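Long-range contacts in calmodulin, putative (Entamoeba histolytica, PDB 4OCI), which binds calcium through an EF-hand and is involved in initiating the phagocytosis of human erythrocytes: residues A[37-42]-A[67-72]; A[91-96]-A[127-132]. All coordinates share one frame; numbering follows the deposited sequence.

Contact 1: A[37-42]-A[67-72]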
ATOM      1  N   VAL A  37       6.021  13.709  -5.649  1.00 31.08           N
ATOM      2  CA  VAL A  37       4.649  13.421  -5.211  1.00 30.42           C
ATOM      3  C   VAL A  37       4.549  13.428  -3.683  1.00 30.76           C
ATOM      4  O   VAL A  37       5.410  12.865  -2.998  1.00 31.63           O
ATOM      5  CB  VAL A  37       4.114  12.092  -5.848  1.00 30.50           C
ATOM      6  CG1 VAL A  37       2.830  11.661  -5.222  1.00 28.16           C
ATOM      7  CG2 VAL A  37       3.920  12.286  -7.384  1.00 29.25           C
ATOM      8  N   VAL A  38       3.556  14.162  -3.181  1.00 30.57           N
ATOM      9  CA  VAL A  38       3.244  14.281  -1.763  1.00 30.40           C
ATOM     10  C   VAL A  38       1.890  13.661  -1.536  1.00 28.43           C
ATOM     11  O   VAL A  38       0.867  14.211  -1.928  1.00 28.67           O
ATOM     12  CB  VAL A  38       3.201  15.758  -1.262  1.00 30.90           C
ATOM     13  CG1 VAL A  38       2.541  15.805   0.104  1.00 33.47           C
ATOM     14  CG2 VAL A  38       4.594  16.313  -1.112  1.00 35.16           C
HETATM   15  N   MSE A  39       1.885  12.484  -0.914  1.00 26.60           N
HETATM   16  CA  MSE A  39       0.640  11.779  -0.632  1.00 25.03           C
HETATM   17  C   MSE A  39       0.858  10.520   0.233  1.00 22.67           C
HETATM   18  O   MSE A  39       1.980  10.120   0.429  1.00 20.88           O
HETATM   19  CB  MSE A  39      -0.079  11.423  -1.967  1.00 27.56           C
HETATM   20  CG  MSE A  39       0.422  10.217  -2.638  1.00 31.20           C
HETATM   21 SE   MSE A  39      -0.470   9.802  -4.376  1.00 44.34          SE
HETATM   22  CE  MSE A  39      -2.404  10.069  -4.125  1.00 41.47           C
ATOM     23  N   GLU A  40      -0.237   9.937   0.774  1.00 21.51           N
ATOM     24  CA  GLU A  40      -0.170   8.860   1.726  1.00 22.11           C
ATOM     25  C   GLU A  40       0.443   7.678   1.028  1.00 21.50           C
ATOM     26  O   GLU A  40       0.101   7.410  -0.105  1.00 21.27           O
ATOM     27  CB  GLU A  40      -1.558   8.407   2.155  1.00 22.96           C
ATOM     28  CG  GLU A  40      -2.302   9.425   2.873  1.00 33.54           C
ATOM     29  CD  GLU A  40      -3.737   9.491   2.426  1.00 49.02           C
ATOM     30  OE1 GLU A  40      -4.602   9.783   3.297  1.00 56.85           O
ATOM     31  OE2 GLU A  40      -4.017   9.281   1.211  1.00 54.48           O
ATOM     32  N   THR A  41       1.272   6.945   1.753  1.00 19.79           N
ATOM     33  CA  THR A  41       1.829   5.689   1.276  1.00 19.90           C
ATOM     34  C   THR A  41       0.755   4.733   0.800  1.00 19.91           C
ATOM     35  O   THR A  41       0.930   4.016  -0.218  1.00 19.37           O
ATOM     36  CB  THR A  41       2.665   5.068   2.401  1.00 20.27           C
ATOM     37  OG1 THR A  41       3.792   5.924   2.572  1.00 19.66           O
ATOM     38  CG2 THR A  41       3.204   3.647   2.050  1.00 18.93           C
ATOM     39  N   SER A  42      -0.339   4.629   1.525  1.00 17.37           N
ATOM     40  CA  SER A  42      -1.354   3.599   1.175  1.00 19.53           C
ATOM     41  C   SER A  42      -2.035   4.009  -0.126  1.00 19.75           C
ATOM     42  O   SER A  42      -2.583   3.178  -0.791  1.00 20.58           O
ATOM     43  CB  SER A  42      -2.418   3.415   2.269  1.00 19.79           C
ATOM     44  OG  SER A  42      -3.217   4.626   2.454  1.00 18.78           O
ATOM     45  N   SER A  67       1.607  10.164 -14.172  1.00 30.44           N
ATOM     46  CA  SER A  67       0.777  11.280 -14.638  1.00 34.70           C
ATOM     47  C   SER A  67      -0.442  11.450 -13.787  1.00 34.69           C
ATOM     48  O   SER A  67      -0.823  12.575 -13.494  1.00 36.86           O
ATOM     49  CB  SER A  67       0.300  11.122 -16.085  1.00 35.27           C
ATOM     50  OG  SER A  67       1.436  11.230 -16.919  1.00 41.73           O
ATOM     51  N   GLN A  68      -1.051  10.351 -13.389  1.00 34.34           N
ATOM     52  CA  GLN A  68      -2.275  10.424 -12.623  1.00 36.33           C
ATOM     53  C   GLN A  68      -2.041  10.800 -11.173  1.00 36.03           C
ATOM     54  O   GLN A  68      -2.732  11.680 -10.661  1.00 35.92           O
ATOM     55  CB  GLN A  68      -3.092   9.178 -12.791  1.00 37.38           C
ATOM     56  CG  GLN A  68      -4.073   8.873 -11.685  1.00 44.91           C
ATOM     57  CD  GLN A  68      -4.526   7.411 -11.734  1.00 53.97           C
ATOM     58  OE1 GLN A  68      -4.339   6.635 -10.763  1.00 56.49           O
ATOM     59  NE2 GLN A  68      -5.109   7.011 -12.892  1.00 55.17           N
ATOM     60  N   LEU A  69      -1.046  10.186 -10.517  1.00 34.95           N
ATOM     61  CA  LEU A  69      -0.575  10.675  -9.234  1.00 34.66           C
ATOM     62  C   LEU A  69      -0.302  12.166  -9.241  1.00 35.00           C
ATOM     63  O   LEU A  69      -0.647  12.859  -8.283  1.00 36.15           O
ATOM     64  CB  LEU A  69       0.643   9.876  -8.708  1.00 33.64           C
ATOM     65  CG  LEU A  69       0.304   8.401  -8.499  1.00 34.77           C
ATOM     66  CD1 LEU A  69       1.473   7.560  -7.922  1.00 37.19           C
ATOM     67  CD2 LEU A  69      -0.998   8.201  -7.704  1.00 39.89           C
ATOM     68  N   LYS A  70       0.309  12.674 -10.301  1.00 36.57           N
ATOM     69  CA  LYS A  70       0.710  14.085 -10.367  1.00 37.73           C
ATOM     70  C   LYS A  70      -0.472  15.037 -10.311  1.00 41.50           C
ATOM     71  O   LYS A  70      -0.367  16.112  -9.675  1.00 41.90           O
ATOM     72  CB  LYS A  70       1.588  14.401 -11.560  0.50 37.45           C
ATOM     73  CG  LYS A  70       3.020  14.311 -11.259  0.50 34.39           C
ATOM     74  CD  LYS A  70       3.820  14.832 -12.420  0.50 36.52           C
ATOM     75  CE  LYS A  70       3.177  14.476 -13.760  0.50 35.85           C
ATOM     76  NZ  LYS A  70       4.085  14.799 -14.911  0.50 38.69           N
ATOM     77  N   THR A  71      -1.591  14.632 -10.916  1.00 43.42           N
ATOM     78  CA  THR A  71      -2.831  15.395 -10.870  1.00 47.15           C
ATOM     79  C   THR A  71      -3.463  15.256  -9.515  1.00 48.11           C
ATOM     80  O   THR A  71      -3.824  16.255  -8.895  1.00 49.81           O
ATOM     81  CB  THR A  71      -3.855  14.988 -12.016  1.00 47.28           C
ATOM     82  OG1 THR A  71      -4.487  13.727 -11.726  1.00 50.56           O
ATOM     83  CG2 THR A  71      -3.139  14.904 -13.373  1.00 47.06           C
ATOM     84  N   LYS A  72      -3.574  14.015  -9.043  1.00 48.72           N
ATOM     85  CA  LYS A  72      -4.190  13.718  -7.731  1.00 49.24           C
ATOM     86  C   LYS A  72      -3.436  14.249  -6.475  1.00 48.64           C
ATOM     87  O   LYS A  72      -3.789  13.893  -5.337  1.00 49.87           O
ATOM     88  CB  LYS A  72      -4.480  12.211  -7.583  1.00 48.31           C
ATOM     89  CG  LYS A  72      -5.626  11.722  -8.454  1.00 52.47           C
ATOM     90  CD  LYS A  72      -6.217  10.404  -7.942  1.00 56.93           C
ATOM     91  CE  LYS A  72      -5.263   9.215  -8.136  1.00 59.16           C
ATOM     92  NZ  LYS A  72      -6.019   7.959  -8.545  1.00 57.87           N
TER
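With chi1 at 82° and chi2 extended at -178°, the side chain of selenomethionine Met39 starts out between its own backbone N and carbonyl carbon and carries SE to Leu69, 3.7 Å from CD2 of that leucine. The contact is consistent with a paired EF-hand lobe, in which segment 37-42 links helix 25-34, the outgoing helix of the calcium-binding hand, to helix 41-50; it meets the C-terminal end of helix 59-71. The side chains of Met39 and Leu69 cross at about a right angle. Val37 adds a looser touch, with CG2 at 4.3 Å from CB of Leu69 and at 4.5 Å from CG of Lys70, so that the lysine contributes its aliphatic part at the edge. The apolar interface is small, 206 Å² in all, and its neighbours add cover: Phe28 and Val32 of helix 25-34 pack on Leu69, and Ile44 of helix 41-50 packs on Met39. Beyond SE, the bend at chi3 (-43°) leaves the terminal CE of Met39 4.2 Å from the carbonyl O of Lys72, where the chain leaves helical geometry. That end of helix 59-71 is tied down by Gln68 O, which accepts Lys72 N and also Thr71 OG1, the latter at 2.9 Å, in the carbonyl plane and on a lone pair.

Contact 2: A[91-96]-A[127-132]. With ACT (acetate ion), chain D.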
ATOM      1  N   LYS A  91       7.040  35.321   9.366  1.00 38.18           N
ATOM      2  CA  LYS A  91       6.535  35.155  10.717  1.00 36.58           C
ATOM      3  C   LYS A  91       6.460  33.649  11.067  1.00 33.77           C
ATOM      4  O   LYS A  91       6.539  33.279  12.226  1.00 33.57           O
ATOM      5  CB  LYS A  91       5.119  35.810  10.836  1.00 37.33           C
ATOM      6  CG  LYS A  91       5.094  37.318  10.456  1.00 41.78           C
ATOM      7  CD  LYS A  91       3.820  38.057  10.894  1.00 49.27           C
ATOM      8  CE  LYS A  91       3.548  39.266   9.953  1.00 54.44           C
ATOM      9  NZ  LYS A  91       2.646  40.340  10.542  1.00 61.15           N
ATOM     10  N   GLY A  92       6.275  32.787  10.078  1.00 30.38           N
ATOM     11  CA  GLY A  92       6.182  31.367  10.432  1.00 28.42           C
ATOM     12  C   GLY A  92       4.765  30.822  10.513  1.00 25.14           C
ATOM     13  O   GLY A  92       4.594  29.588  10.690  1.00 24.27           O
ATOM     14  N   PHE A  93       3.752  31.711  10.436  1.00 21.70           N
ATOM     15  CA  PHE A  93       2.356  31.323  10.627  1.00 21.35           C
ATOM     16  C   PHE A  93       1.512  31.818   9.508  1.00 20.41           C
ATOM     17  O   PHE A  93       1.789  32.908   8.928  1.00 20.41           O
ATOM     18  CB  PHE A  93       1.745  31.907  11.913  1.00 22.29           C
ATOM     19  CG  PHE A  93       2.452  31.475  13.187  1.00 21.10           C
ATOM     20  CD1 PHE A  93       1.932  30.418  13.947  1.00 21.52           C
ATOM     21  CD2 PHE A  93       3.625  32.081  13.595  1.00 26.75           C
ATOM     22  CE1 PHE A  93       2.559  29.985  15.076  1.00 28.57           C
ATOM     23  CE2 PHE A  93       4.291  31.652  14.766  1.00 29.59           C
ATOM     24  CZ  PHE A  93       3.737  30.609  15.520  1.00 26.78           C
ATOM     25  N   ILE A  94       0.539  30.978   9.169  1.00 20.37           N
ATOM     26  CA  ILE A  94      -0.554  31.390   8.293  1.00 21.30           C
ATOM     27  C   ILE A  94      -1.935  31.108   8.949  1.00 20.46           C
ATOM     28  O   ILE A  94      -2.022  30.255   9.823  1.00 21.22           O
ATOM     29  CB  ILE A  94      -0.420  30.831   6.852  1.00 22.03           C
ATOM     30  CG1 ILE A  94      -0.656  29.279   6.811  1.00 24.46           C
ATOM     31  CG2 ILE A  94       0.870  31.327   6.252  1.00 22.12           C
ATOM     32  CD1 ILE A  94      -1.016  28.805   5.409  1.00 24.93           C
ATOM     33  N   PRO A  95      -3.000  31.839   8.547  1.00 20.01           N
ATOM     34  CA  PRO A  95      -4.372  31.433   8.957  1.00 19.64           C
ATOM     35  C   PRO A  95      -4.780  30.058   8.502  1.00 19.93           C
ATOM     36  O   PRO A  95      -4.461  29.683   7.382  1.00 19.12           O
ATOM     37  CB  PRO A  95      -5.273  32.468   8.306  1.00 19.11           C
ATOM     38  CG  PRO A  95      -4.361  33.603   7.886  1.00 20.94           C
ATOM     39  CD  PRO A  95      -2.990  33.012   7.664  1.00 19.21           C
ATOM     40  N   ALA A  96      -5.486  29.319   9.373  1.00 18.35           N
ATOM     41  CA  ALA A  96      -5.876  27.998   9.088  1.00 20.90           C
ATOM     42  C   ALA A  96      -6.810  28.018   7.887  1.00 22.78           C
ATOM     43  O   ALA A  96      -6.820  27.073   7.058  1.00 22.70           O
ATOM     44  CB  ALA A  96      -6.597  27.400  10.297  1.00 20.68           C
ATOM     45  N   GLN A 127     -10.634  29.108  13.049  1.00 32.73           N
ATOM     46  CA  GLN A 127     -10.453  30.555  13.169  1.00 33.28           C
ATOM     47  C   GLN A 127      -9.056  31.014  13.627  1.00 31.67           C
ATOM     48  O   GLN A 127      -8.837  32.197  13.922  1.00 31.14           O
ATOM     49  CB  GLN A 127     -11.537  31.130  14.079  1.00 33.30           C
ATOM     50  CG  GLN A 127     -12.965  30.984  13.478  1.00 42.61           C
ATOM     51  CD  GLN A 127     -13.633  29.554  13.675  1.00 54.46           C
ATOM     52  OE1 GLN A 127     -13.274  28.782  14.610  1.00 59.00           O
ATOM     53  NE2 GLN A 127     -14.610  29.211  12.782  1.00 56.00           N
ATOM     54  N   GLY A 128      -8.096  30.093  13.666  1.00 29.42           N
ATOM     55  CA  GLY A 128      -6.801  30.407  14.237  1.00 26.87           C
ATOM     56  C   GLY A 128      -5.707  30.354  13.169  1.00 24.99           C
ATOM     57  O   GLY A 128      -6.000  30.500  11.961  1.00 24.50           O
ATOM     58  N   VAL A 129      -4.472  30.140  13.637  1.00 23.41           N
ATOM     59  CA  VAL A 129      -3.315  30.153  12.784  1.00 22.84           C
ATOM     60  C   VAL A 129      -2.674  28.768  12.779  1.00 22.48           C
ATOM     61  O   VAL A 129      -2.929  27.929  13.640  1.00 21.82           O
ATOM     62  CB  VAL A 129      -2.283  31.269  13.191  1.00 23.60           C
ATOM     63  CG1 VAL A 129      -2.942  32.669  13.220  1.00 21.88           C
ATOM     64  CG2 VAL A 129      -1.579  31.004  14.544  1.00 22.45           C
ATOM     65  N   VAL A 130      -1.804  28.539  11.821  1.00 21.52           N
ATOM     66  CA  VAL A 130      -1.062  27.275  11.776  1.00 21.45           C
ATOM     67  C   VAL A 130       0.416  27.594  11.677  1.00 21.07           C
ATOM     68  O   VAL A 130       0.817  28.485  10.885  1.00 21.33           O
ATOM     69  CB  VAL A 130      -1.436  26.522  10.469  1.00 21.04           C
ATOM     70  CG1 VAL A 130      -0.655  25.126  10.353  1.00 22.65           C
ATOM     71  CG2 VAL A 130      -2.909  26.324  10.445  1.00 20.90           C
ATOM     72  N   LYS A 131       1.234  26.846  12.447  1.00 21.64           N
ATOM     73  CA  LYS A 131       2.671  27.024  12.393  1.00 21.65           C
ATOM     74  C   LYS A 131       3.157  26.222  11.168  1.00 21.34           C
ATOM     75  O   LYS A 131       3.069  24.996  11.143  1.00 21.69           O
ATOM     76  CB  LYS A 131       3.316  26.500  13.674  1.00 21.78           C
ATOM     77  CG  LYS A 131       4.721  27.043  13.841  1.00 25.48           C
ATOM     78  CD  LYS A 131       5.249  26.934  15.338  1.00 27.97           C
ATOM     79  CE  LYS A 131       6.749  27.311  15.483  1.00 35.80           C
ATOM     80  NZ  LYS A 131       7.718  26.222  14.968  1.00 30.96           N
ATOM     81  N   VAL A 132       3.640  26.904  10.144  1.00 21.56           N
ATOM     82  CA  VAL A 132       3.909  26.291   8.831  1.00 21.37           C
ATOM     83  C   VAL A 132       4.959  25.179   8.942  1.00 23.56           C
ATOM     84  O   VAL A 132       4.757  24.093   8.369  1.00 25.81           O
ATOM     85  CB  VAL A 132       4.448  27.373   7.869  1.00 22.52           C
ATOM     86  CG1 VAL A 132       5.096  26.734   6.655  1.00 25.40           C
ATOM     87  CG2 VAL A 132       3.293  28.390   7.444  1.00 23.77           C
TER
HETATM   88  C   ACT D 203       0.233  23.651  14.174  1.00 42.64           C
HETATM   89  O   ACT D 203       0.135  24.904  14.095  1.00 42.30           O
HETATM   90  OXT ACT D 203      -0.252  23.131  15.225  1.00 44.22           O
HETATM   91  CH3 ACT D 203       0.851  22.813  13.085  1.00 40.98           C
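Ile94 and Val130 face each other as an antiparallel hydrogen-bonded pair, Val130 N donating to Ile94 O and Ile94 N returning a bond to Val130 O at 3.0 Å. Both side chains point to the same face of the sheet, and here the packing is tight: Ile94, Val130 and Ala96 are buried, Leu99 of helix 96-106 touches the first two, and Ile124 packs on Val130 and Ala96. CG2 of Val130, beside its backbone N and anti to the carbonyl carbon (chi1 180° places CG1 opposite N), comes to 3.8 Å from CB of Ala96. The Ile94 and Val132 side chains cross at about a right angle, CG2 to CG2 at 4.0 Å. This is the short two-stranded sheet that pairs the loops of neighbouring EF-hands, extended at both ends by Ala96 N to Gly128 O, 2.9 Å and almost straight at 173°, and by Val132 N to Gly92 O, also 2.9 Å. The opposite face, with Phe93 and Lys131, is open to solvent. CE1 of the Phe93 ring lies 3.8 Å from CB of Lys131, whose aliphatic chain runs on past CZ of Phe93 before its NZ turns to a salt bridge with Asp133. CD1 of Phe93 also touches CG2 of Val129, at 3.6 Å. On the outer edge of strand 129-131, Lys131 N donates an almost linear bond of 2.8 Å to O of an acetate ion, probably from the crystallisation liquor.

In the fold
The two contacts follow one another along the chain, contact 1 closing before contact 2 opens, and they illustrate two ways in which EF-hand elements pair: side-chain packing between a linker and a helix end in 37-42 and 67-72, backbone pairing of loops in 91-96 and 127-132. Their centres lie 25 Å apart and their nearest atoms about 12 Å, without touching. Contact 1 sits near the middle of the chain, about 5 Å from its centre, whereas contact 2 is 21 Å from it. Both are away from the calcium site of Asp16, Asp18, Asp20 and Tyr22; in contact 1 the Lys70 side chain lies about 11 Å from the bound sodium ion.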